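Local structure of P43 (Trichuris muris, 6QIX) at residues Cys50-His55 against Tyr93-Glu98; Tyr140-Tyr145 against Gly265-Gly270; Cys250-Lys255 against Phe260-Gly265. The protein is the major secreted protein of the whipworm, tethering to matrix and inhibiting the function of interleukin-13. All blocks are in the same frame, centred on the assembly; numbering follows the deposited sequence. Where two conformers were deposited one is given.

Interaction 1: residues Cys50-His55 against Tyr93-Glu98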
loop_
_atom_site.group_PDB
_atom_site.type_symbol
_atom_site.label_atom_id
_atom_site.label_comp_id
_atom_site.label_asym_id
_atom_site.label_seq_id
_atom_site.Cartn_x
_atom_site.Cartn_y
_atom_site.Cartn_z
ATOM N N CYS A 50 6.164 21.814 3.640
ATOM C CA CYS A 50 6.754 21.626 4.961
ATOM C C CYS A 50 8.122 22.281 5.092
ATOM O O CYS A 50 8.787 22.106 6.118
ATOM C CB CYS A 50 6.878 20.128 5.283
ATOM S SG CYS A 50 5.275 19.293 5.568
ATOM N N GLY A 51 8.574 22.995 4.070
ATOM C CA GLY A 51 9.865 23.650 4.139
ATOM C C GLY A 51 11.035 22.703 4.010
ATOM O O GLY A 51 12.049 22.889 4.689
ATOM N N MET A 52 10.926 21.696 3.146
ATOM C CA MET A 52 11.959 20.686 3.000
ATOM C C MET A 52 12.210 20.416 1.529
ATOM O O MET A 52 11.287 20.454 0.711
ATOM C CB MET A 52 11.554 19.390 3.691
ATOM C CG MET A 52 10.865 19.629 5.000
ATOM S SD MET A 52 10.323 18.097 5.740
ATOM C CE MET A 52 11.819 17.574 6.564
ATOM N N HIS A 53 13.470 20.136 1.205
ATOM C CA HIS A 53 13.826 19.689 -0.134
ATOM C C HIS A 53 13.131 18.368 -0.446
ATOM O O HIS A 53 12.858 17.554 0.443
ATOM C CB HIS A 53 15.347 19.523 -0.259
ATOM C CG HIS A 53 16.063 20.772 -0.667
ATOM N ND1 HIS A 53 15.416 21.862 -1.209
ATOM C CD2 HIS A 53 17.376 21.105 -0.608
ATOM C CE1 HIS A 53 16.296 22.814 -1.463
ATOM N NE2 HIS A 53 17.494 22.379 -1.108
ATOM N N ALA A 54 12.827 18.167 -1.727
ATOM C CA ALA A 54 12.190 16.931 -2.182
ATOM C C ALA A 54 13.311 15.990 -2.593
ATOM O O ALA A 54 13.753 15.984 -3.740
ATOM C CB ALA A 54 11.221 17.194 -3.330
ATOM N N HIS A 55 13.779 15.180 -1.645
ATOM C CA HIS A 55 14.956 14.353 -1.882
ATOM C C HIS A 55 14.638 12.989 -2.474
ATOM O O HIS A 55 15.521 12.375 -3.079
ATOM C CB HIS A 55 15.727 14.163 -0.573
ATOM C CG HIS A 55 16.391 15.412 -0.076
ATOM N ND1 HIS A 55 17.291 16.132 -0.836
ATOM C CD2 HIS A 55 16.288 16.067 1.105
ATOM C CE1 HIS A 55 17.711 17.176 -0.144
ATOM N NE2 HIS A 55 17.119 17.159 1.037
ATOM N N TYR A 93 6.915 13.037 16.432
ATOM C CA TYR A 93 7.019 13.163 14.989
ATOM C C TYR A 93 7.147 14.639 14.617
ATOM O O TYR A 93 6.433 15.479 15.170
ATOM C CB TYR A 93 5.769 12.554 14.344
ATOM C CG TYR A 93 5.815 12.420 12.864
ATOM C CD1 TYR A 93 6.623 11.469 12.266
ATOM C CD2 TYR A 93 5.042 13.250 12.045
ATOM C CE1 TYR A 93 6.671 11.347 10.896
ATOM C CE2 TYR A 93 5.079 13.121 10.674
ATOM C CZ TYR A 93 5.887 12.169 10.105
ATOM O OH TYR A 93 5.938 12.049 8.741
ATOM N N PRO A 94 8.036 14.989 13.687
ATOM C CA PRO A 94 8.345 16.413 13.480
ATOM C C PRO A 94 7.324 17.202 12.677
ATOM O O PRO A 94 7.358 18.440 12.738
ATOM C CB PRO A 94 9.690 16.378 12.734
ATOM C CG PRO A 94 9.712 15.051 12.049
ATOM C CD PRO A 94 8.971 14.106 12.967
ATOM N N LEU A 95 6.420 16.558 11.947
ATOM C CA LEU A 95 5.562 17.260 11.009
ATOM C C LEU A 95 4.087 17.035 11.319
ATOM O O LEU A 95 3.688 16.029 11.915
ATOM C CB LEU A 95 5.843 16.811 9.562
ATOM C CG LEU A 95 7.290 17.002 9.109
ATOM C CD1 LEU A 95 7.436 16.503 7.665
ATOM C CD2 LEU A 95 7.726 18.472 9.250
ATOM N N ASP A 96 3.263 17.961 10.832
ATOM C CA ASP A 96 1.819 17.848 10.991
ATOM C C ASP A 96 1.121 18.581 9.850
ATOM O O ASP A 96 1.452 19.736 9.550
ATOM C CB ASP A 96 1.376 18.405 12.352
ATOM C CG ASP A 96 -0.064 18.069 12.663
ATOM O OD1 ASP A 96 -0.404 16.872 12.612
ATOM O OD2 ASP A 96 -0.864 19.003 12.908
ATOM N N GLY A 97 0.163 17.900 9.216
ATOM C CA GLY A 97 -0.478 18.430 8.028
ATOM C C GLY A 97 -1.981 18.624 8.111
ATOM O O GLY A 97 -2.658 18.062 8.978
ATOM N N GLU A 98 -2.506 19.441 7.202
ATOM C CA GLU A 98 -3.939 19.652 7.050
ATOM C C GLU A 98 -4.280 19.648 5.567
ATOM O O GLU A 98 -3.507 20.163 4.750
ATOM C CB GLU A 98 -4.362 20.975 7.676
ATOM C CG GLU A 98 -5.543 20.857 8.584
ATOM C CD GLU A 98 -5.709 22.065 9.459
ATOM O OE1 GLU A 98 -5.449 23.184 8.958
ATOM O OE2 GLU A 98 -6.093 21.889 10.643
#
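Leu95 meets Cys50 and Met52 through aliphatic carbon and sulfur alone, and the rings of both segments stand apart from this contact. The Tyr93 ring carries Pro94 on one face, CD of Pro94 lying 3.5 Å above the ring plane and shifted toward the rim, and it also packs edge-to-face with Tyr145 of helix 139-151. The imidazole of His55, poorly ordered, has CB of His53 over one face, again toward the rim. Across the segments a single methyl does the touching. Leu95 CD1 lies 3.8 Å from Met52 SD and 4.1 Å from Cys50 SG, so two sulfurs bear on one carbon. The bend at chi3 of Met52 (84°) turns CE off the line of the chain, leaving SD as the atom presented to the leucine. Gly51, with positive phi, ends helix 39-49 in a Schellman motif and separates the two sulfur residues. SG of Cys50 is covalently tied to Cys83 on strand 79-85, the antiparallel partner of strand 95-101, while Arg85 of that strand touches Met52 and Leu95 and hydrogen-bonds Cys50 O. Dispersion forces between methyl and sulfur have little directionality; the helix end is probably positioned more by the disulfide, a covalent link, and by the Arg85 bond than by this contact.

Interaction 2: residues Tyr140-Tyr145 against Gly265-Gly270; sequences YVRLGY and GKKSCG. With ACT (acetate ion), chain D.
Arg142 spans the gap to Lys266 as an almost straight rod leaving the helix. From CB the chain runs to CG, which stands opposite the backbone N (chi1 -178°), and stays extended through CD to NE; the side chain also touches Thr133 and Trp197. Only the guanidinium touches the strand. CZ lies 2.9 Å from Lys266 O, and the two terminal nitrogens close on that same carbonyl oxygen, which sits at the edge of the guanidinium near its plane. NH1 is 2.4 Å from Lys266 O, implausibly short for a hydrogen bond, so its length is doubtful. NH2 to Lys266 O, at 2.7 Å, is a weak bond because its N-H...O angle is only 128°. To the sides, NH1 approaches Lys267 CB obliquely at 3.8 Å and NH2 lies 4.0 Å from Gly265 CA. Lys266 donates from NZ to the carbonyl of Gln327 and makes a cation-pi contact with Phe246; Lys267 makes one with Trp197. At the far end of the helix segment, Tyr145 OH donates to acetate OXT at 2.6 Å, the oxygen lying near the ring plane; Arg56 NE and Tyr43 OH also hydrogen-bond this acetate, probably taken up from the crystallisation liquor. Helix 140-145 and strand 265-268 pass with axes 12.3 Å apart at 141°, a separation bridged by one long side chain. Gly265 and Lys267 pair with strand 246-252, whereas Lys266 O faces the other edge of strand 262-268, where Ser268 bonds Thr133, and it is there that helix 139-151 reaches the hairpin.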
loop_
_atom_site.group_PDB
_atom_site.type_symbol
_atom_site.label_atom_id
_atom_site.label_comp_id
_atom_site.label_asym_id
_atom_site.label_seq_id
_atom_site.Cartn_x
_atom_site.Cartn_y
_atom_site.Cartn_z
ATOM N N TYR A 140 6.615 5.839 16.443
ATOM C CA TYR A 140 6.129 7.215 16.298
ATOM C C TYR A 140 6.329 7.741 14.867
ATOM O O TYR A 140 5.529 8.573 14.394
ATOM C CB TYR A 140 6.797 8.124 17.355
ATOM C CG TYR A 140 8.184 8.614 17.016
ATOM C CD1 TYR A 140 8.365 9.841 16.400
ATOM C CD2 TYR A 140 9.320 7.852 17.315
ATOM C CE1 TYR A 140 9.622 10.302 16.085
ATOM C CE2 TYR A 140 10.587 8.305 16.994
ATOM C CZ TYR A 140 10.729 9.543 16.389
ATOM O OH TYR A 140 11.978 10.038 16.061
ATOM N N VAL A 141 7.352 7.240 14.159
ATOM C CA VAL A 141 7.575 7.587 12.755
ATOM C C VAL A 141 6.499 6.963 11.874
ATOM O O VAL A 141 5.877 7.623 11.011
ATOM C CB VAL A 141 8.979 7.116 12.336
ATOM C CG1 VAL A 141 9.200 7.321 10.857
ATOM C CG2 VAL A 141 10.047 7.865 13.160
ATOM N N ARG A 142 6.261 5.670 12.080
ATOM C CA ARG A 142 5.229 4.976 11.324
ATOM C C ARG A 142 3.897 5.683 11.481
ATOM O O ARG A 142 3.186 5.907 10.487
ATOM C CB ARG A 142 5.155 3.522 11.788
ATOM C CG ARG A 142 4.179 2.705 11.073
ATOM C CD ARG A 142 4.231 1.227 11.525
ATOM N NE ARG A 142 3.176 0.605 10.751
ATOM C CZ ARG A 142 3.222 -0.611 10.264
ATOM N NH1 ARG A 142 4.314 -1.371 10.504
ATOM N NH2 ARG A 142 2.173 -1.049 9.558
ATOM N N LEU A 143 3.562 6.095 12.708
ATOM C CA LEU A 143 2.259 6.693 12.933
ATOM C C LEU A 143 2.187 8.088 12.337
ATOM O O LEU A 143 1.129 8.479 11.827
ATOM C CB LEU A 143 1.933 6.746 14.427
ATOM C CG LEU A 143 1.847 5.354 15.068
ATOM C CD1 LEU A 143 1.564 5.469 16.560
ATOM C CD2 LEU A 143 0.799 4.487 14.394
ATOM N N GLY A 144 3.298 8.832 12.362
ATOM C CA GLY A 144 3.307 10.159 11.772
ATOM C C GLY A 144 3.124 10.123 10.264
ATOM O O GLY A 144 2.343 10.910 9.698
ATOM N N TYR A 145 3.835 9.208 9.580
ATOM C CA TYR A 145 3.634 9.095 8.132
ATOM C C TYR A 145 2.253 8.546 7.798
ATOM O O TYR A 145 1.668 8.906 6.757
ATOM C CB TYR A 145 4.711 8.206 7.509
ATOM C CG TYR A 145 5.995 8.921 7.226
ATOM C CD1 TYR A 145 6.132 9.712 6.097
ATOM C CD2 TYR A 145 7.096 8.788 8.071
ATOM C CE1 TYR A 145 7.316 10.377 5.824
ATOM C CE2 TYR A 145 8.297 9.469 7.797
ATOM C CZ TYR A 145 8.393 10.251 6.675
ATOM O OH TYR A 145 9.591 10.895 6.401
ATOM N N GLY A 265 -2.420 -3.919 9.277
ATOM C CA GLY A 265 -1.112 -3.305 9.167
ATOM C C GLY A 265 -0.060 -4.388 9.179
ATOM O O GLY A 265 -0.310 -5.500 9.647
ATOM N N LYS A 266 1.108 -4.084 8.610
ATOM C CA LYS A 266 2.197 -5.042 8.511
ATOM C C LYS A 266 3.474 -4.466 9.088
ATOM O O LYS A 266 3.692 -3.255 9.105
ATOM C CB LYS A 266 2.349 -5.439 7.048
ATOM C CG LYS A 266 3.577 -5.898 6.590
ATOM C CD LYS A 266 3.646 -5.994 5.052
ATOM C CE LYS A 266 4.744 -7.058 4.753
ATOM N NZ LYS A 266 4.788 -7.376 3.342
ATOM N N LYS A 267 4.318 -5.375 9.572
ATOM C CA LYS A 267 5.646 -5.020 10.038
ATOM C C LYS A 267 6.581 -6.168 9.685
ATOM O O LYS A 267 6.425 -7.283 10.205
ATOM C CB LYS A 267 5.626 -4.735 11.553
ATOM C CG LYS A 267 6.990 -4.334 12.142
ATOM C CD LYS A 267 6.822 -3.761 13.571
ATOM C CE LYS A 267 8.128 -3.489 14.191
ATOM N NZ LYS A 267 8.593 -4.630 14.979
ATOM N N SER A 268 7.588 -5.886 8.836
ATOM C CA SER A 268 8.515 -6.928 8.409
ATOM C C SER A 268 9.366 -7.411 9.580
ATOM O O SER A 268 9.596 -6.690 10.557
ATOM C CB SER A 268 9.464 -6.417 7.325
ATOM O OG SER A 268 8.696 -5.918 6.271
ATOM N N CYS A 269 9.851 -8.634 9.460
ATOM C CA CYS A 269 10.720 -9.195 10.489
ATOM C C CYS A 269 12.158 -9.171 10.028
ATOM O O CYS A 269 12.451 -9.588 8.904
ATOM C CB CYS A 269 10.317 -10.621 10.827
ATOM S SG CYS A 269 8.659 -10.638 11.630
ATOM N N GLY A 270 13.043 -8.725 10.905
ATOM C CA GLY A 270 14.482 -8.760 10.648
ATOM C C GLY A 270 15.280 -9.528 11.673
ATOM O O GLY A 270 14.758 -10.417 12.378
HETATM C C ACT D . 9.807 12.911 3.155
HETATM O O ACT D . 10.320 12.902 2.022
HETATM O OXT ACT D . 9.847 12.023 4.044
HETATM C CH3 ACT D . 8.972 14.173 3.463
#

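Interaction 3: residues Cys250-Lys255 against Phe260-Gly265; sequences CMKRDK and FPLKLG
Met251 and Lys263 form a hydrogen-bonded pair near the turn end of an antiparallel ladder whose strand axes run 4.8 Å apart at 166°. Its two bonds are matched in length, Met251 N to Lys263 O at 3.0 Å and Lys263 N to Met251 O at 2.9 Å. Cys250 with Leu264 and Lys252 with Leu262 are the non-hydrogen-bonded pairs beside it. Beyond the regular strands the ladder gains one more bond, from Arg253 N to Pro261 O at 2.8 Å. Side chains alternate: Cys250, Lys252, Leu262 and Leu264 occupy one face, Met251 and Lys263 the other. On the first face Leu262 CD1 leans across the strand boundary and lies 4.0 Å from Cys250 CB, touching Lys252 CB as well, and Leu264 CD2 approaches Cys250 SG more loosely. Arg253 adds a side-chain link at the turn end of the ladder. Its CG takes the crowded position between backbone N and carbonyl carbon (chi1 65°), which directs the otherwise extended chain back to the opposite segment. NE and NH2 each bond Phe260 O at 3.0 Å, side-on and from one face of its plane, NE standing 40° out of that plane. Two donors thus share one oxygen, which probably restrains rotation of the guanidinium. Pro261 packs at the turn, its CB 3.2 Å from Arg253 O, and the Lys255 side chain crosses its ring at an angle, CG near CG. The whole forms the end of the beta hairpin of strands 246-252 and 262-268. Leu262 and Leu264 rest on Met324 of helix 315-325 and on Cys216 of helix 205-216, to which Cys250 is disulfide-bonded; Tyr191 lies by Met251 and Lys263 on the other face, and Ser195 and Gly192 bond the outer edge of strand 246-252.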
loop_
_atom_site.group_PDB
_atom_site.type_symbol
_atom_site.label_atom_id
_atom_site.label_comp_id
_atom_site.label_asym_id
_atom_site.label_seq_id
_atom_site.Cartn_x
_atom_site.Cartn_y
_atom_site.Cartn_z
ATOM N N CYS A 250 -4.362 -6.071 13.433
ATOM C CA CYS A 250 -5.736 -6.046 12.922
ATOM C C CYS A 250 -6.505 -4.956 13.634
ATOM O O CYS A 250 -6.366 -4.814 14.848
ATOM C CB CYS A 250 -6.534 -7.357 13.230
ATOM S SG CYS A 250 -5.655 -8.853 13.233
ATOM N N MET A 251 -7.386 -4.268 12.889
ATOM C CA MET A 251 -8.469 -3.472 13.461
ATOM C C MET A 251 -9.754 -3.910 12.789
ATOM O O MET A 251 -9.827 -3.949 11.556
ATOM C CB MET A 251 -8.224 -1.996 13.249
ATOM C CG MET A 251 -7.279 -1.414 14.272
ATOM S SD MET A 251 -7.092 0.316 13.909
ATOM C CE MET A 251 -8.769 0.884 14.078
ATOM N N LYS A 252 -10.774 -4.205 13.594
ATOM C CA LYS A 252 -11.999 -4.814 13.092
ATOM C C LYS A 252 -13.215 -4.023 13.543
ATOM O O LYS A 252 -13.261 -3.521 14.671
ATOM C CB LYS A 252 -12.118 -6.277 13.569
ATOM C CG LYS A 252 -13.350 -7.003 13.005
ATOM C CD LYS A 252 -13.372 -8.500 13.417
ATOM C CE LYS A 252 -14.804 -9.007 13.621
ATOM N NZ LYS A 252 -14.981 -10.408 13.100
ATOM N N ARG A 253 -14.201 -3.933 12.650
ATOM C CA ARG A 253 -15.486 -3.327 12.970
ATOM C C ARG A 253 -16.588 -4.206 12.396
ATOM O O ARG A 253 -16.361 -5.068 11.537
ATOM C CB ARG A 253 -15.557 -1.890 12.440
ATOM C CG ARG A 253 -15.504 -1.816 10.934
ATOM C CD ARG A 253 -15.460 -0.361 10.473
ATOM N NE ARG A 253 -15.231 -0.284 9.028
ATOM C CZ ARG A 253 -14.944 0.819 8.355
ATOM N NH1 ARG A 253 -14.861 1.996 8.995
ATOM N NH2 ARG A 253 -14.759 0.735 7.044
ATOM N N ASP A 254 -17.816 -4.004 12.904
ATOM C CA ASP A 254 -18.930 -4.810 12.435
ATOM C C ASP A 254 -19.230 -4.553 10.959
ATOM O O ASP A 254 -18.971 -3.475 10.423
ATOM C CB ASP A 254 -20.196 -4.492 13.247
ATOM C CG ASP A 254 -20.292 -5.278 14.526
ATOM O OD1 ASP A 254 -19.384 -6.125 14.775
ATOM O OD2 ASP A 254 -21.298 -5.047 15.268
ATOM N N LYS A 255 -19.840 -5.538 10.309
ATOM C CA LYS A 255 -20.184 -5.371 8.907
ATOM C C LYS A 255 -21.295 -4.345 8.781
ATOM O O LYS A 255 -22.107 -4.148 9.696
ATOM C CB LYS A 255 -20.612 -6.699 8.280
ATOM C CG LYS A 255 -19.412 -7.625 7.958
ATOM C CD LYS A 255 -19.829 -8.909 7.238
ATOM C CE LYS A 255 -19.383 -10.147 8.020
ATOM N NZ LYS A 255 -19.876 -10.147 9.445
ATOM N N PHE A 260 -15.962 -1.753 4.753
ATOM C CA PHE A 260 -15.248 -3.013 4.852
ATOM C C PHE A 260 -14.842 -3.220 6.306
ATOM O O PHE A 260 -14.366 -2.283 6.935
ATOM C CB PHE A 260 -13.984 -2.986 3.963
ATOM C CG PHE A 260 -13.371 -4.321 3.756
ATOM C CD1 PHE A 260 -13.912 -5.200 2.837
ATOM C CD2 PHE A 260 -12.235 -4.689 4.474
ATOM C CE1 PHE A 260 -13.336 -6.423 2.621
ATOM C CE2 PHE A 260 -11.678 -5.937 4.306
ATOM C CZ PHE A 260 -12.217 -6.796 3.360
ATOM N N PRO A 261 -14.954 -4.435 6.838
ATOM C CA PRO A 261 -14.818 -4.621 8.293
ATOM C C PRO A 261 -13.409 -4.768 8.858
ATOM O O PRO A 261 -13.245 -4.624 10.082
ATOM C CB PRO A 261 -15.588 -5.923 8.545
ATOM C CG PRO A 261 -15.405 -6.670 7.254
ATOM C CD PRO A 261 -15.495 -5.641 6.183
ATOM N N LEU A 262 -12.395 -5.091 8.055
ATOM C CA LEU A 262 -11.070 -5.414 8.597
ATOM C C LEU A 262 -9.991 -4.596 7.912
ATOM O O LEU A 262 -9.904 -4.575 6.680
ATOM C CB LEU A 262 -10.764 -6.882 8.410
ATOM C CG LEU A 262 -9.482 -7.378 9.058
ATOM C CD1 LEU A 262 -9.590 -7.288 10.581
ATOM C CD2 LEU A 262 -9.256 -8.790 8.578
ATOM N N LYS A 263 -9.162 -3.952 8.710
ATOM C CA LYS A 263 -8.014 -3.184 8.265
ATOM C C LYS A 263 -6.774 -3.873 8.828
ATOM O O LYS A 263 -6.792 -4.295 9.996
ATOM C CB LYS A 263 -8.132 -1.766 8.808
ATOM C CG LYS A 263 -7.505 -0.705 7.998
ATOM C CD LYS A 263 -7.019 0.423 8.925
ATOM C CE LYS A 263 -8.194 1.187 9.537
ATOM N NZ LYS A 263 -8.109 2.678 9.287
ATOM N N LEU A 264 -5.741 -4.046 7.996
ATOM C CA LEU A 264 -4.533 -4.756 8.424
ATOM C C LEU A 264 -3.303 -3.871 8.268
ATOM O O LEU A 264 -3.138 -3.192 7.233
ATOM C CB LEU A 264 -4.277 -6.002 7.607
ATOM C CG LEU A 264 -4.991 -7.329 7.703
ATOM C CD1 LEU A 264 -4.136 -8.400 6.962
ATOM C CD2 LEU A 264 -5.280 -7.672 9.128
ATOM N N GLY A 265 -2.420 -3.919 9.277
ATOM C CA GLY A 265 -1.112 -3.305 9.167
ATOM C C GLY A 265 -0.060 -4.388 9.179
ATOM O O GLY A 265 -0.310 -5.500 9.647
#

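Overall arrangement
The three contacts form a chain through the fold. Interactions 1 and 2, with centres 18 Å apart, touch directly: Tyr93 CZ of the first lies 3.4 Å from Gly144 C of the second. Interactions 2 and 3, also 18 Å between centres, share Gly265, where their segments overlap on strand 262-268. That strand faces helix 139-151 along one edge and strand 246-252 along the other. Interactions 1 and 3 remain separate, their nearest atoms about 16 Å apart; helix 139-151 touches both hairpins and so links them. The acetate bonded to Tyr145, probably from the crystallisation liquor, lies about 5 Å from the Met52 side chain, so interactions 1 and 2 both border it.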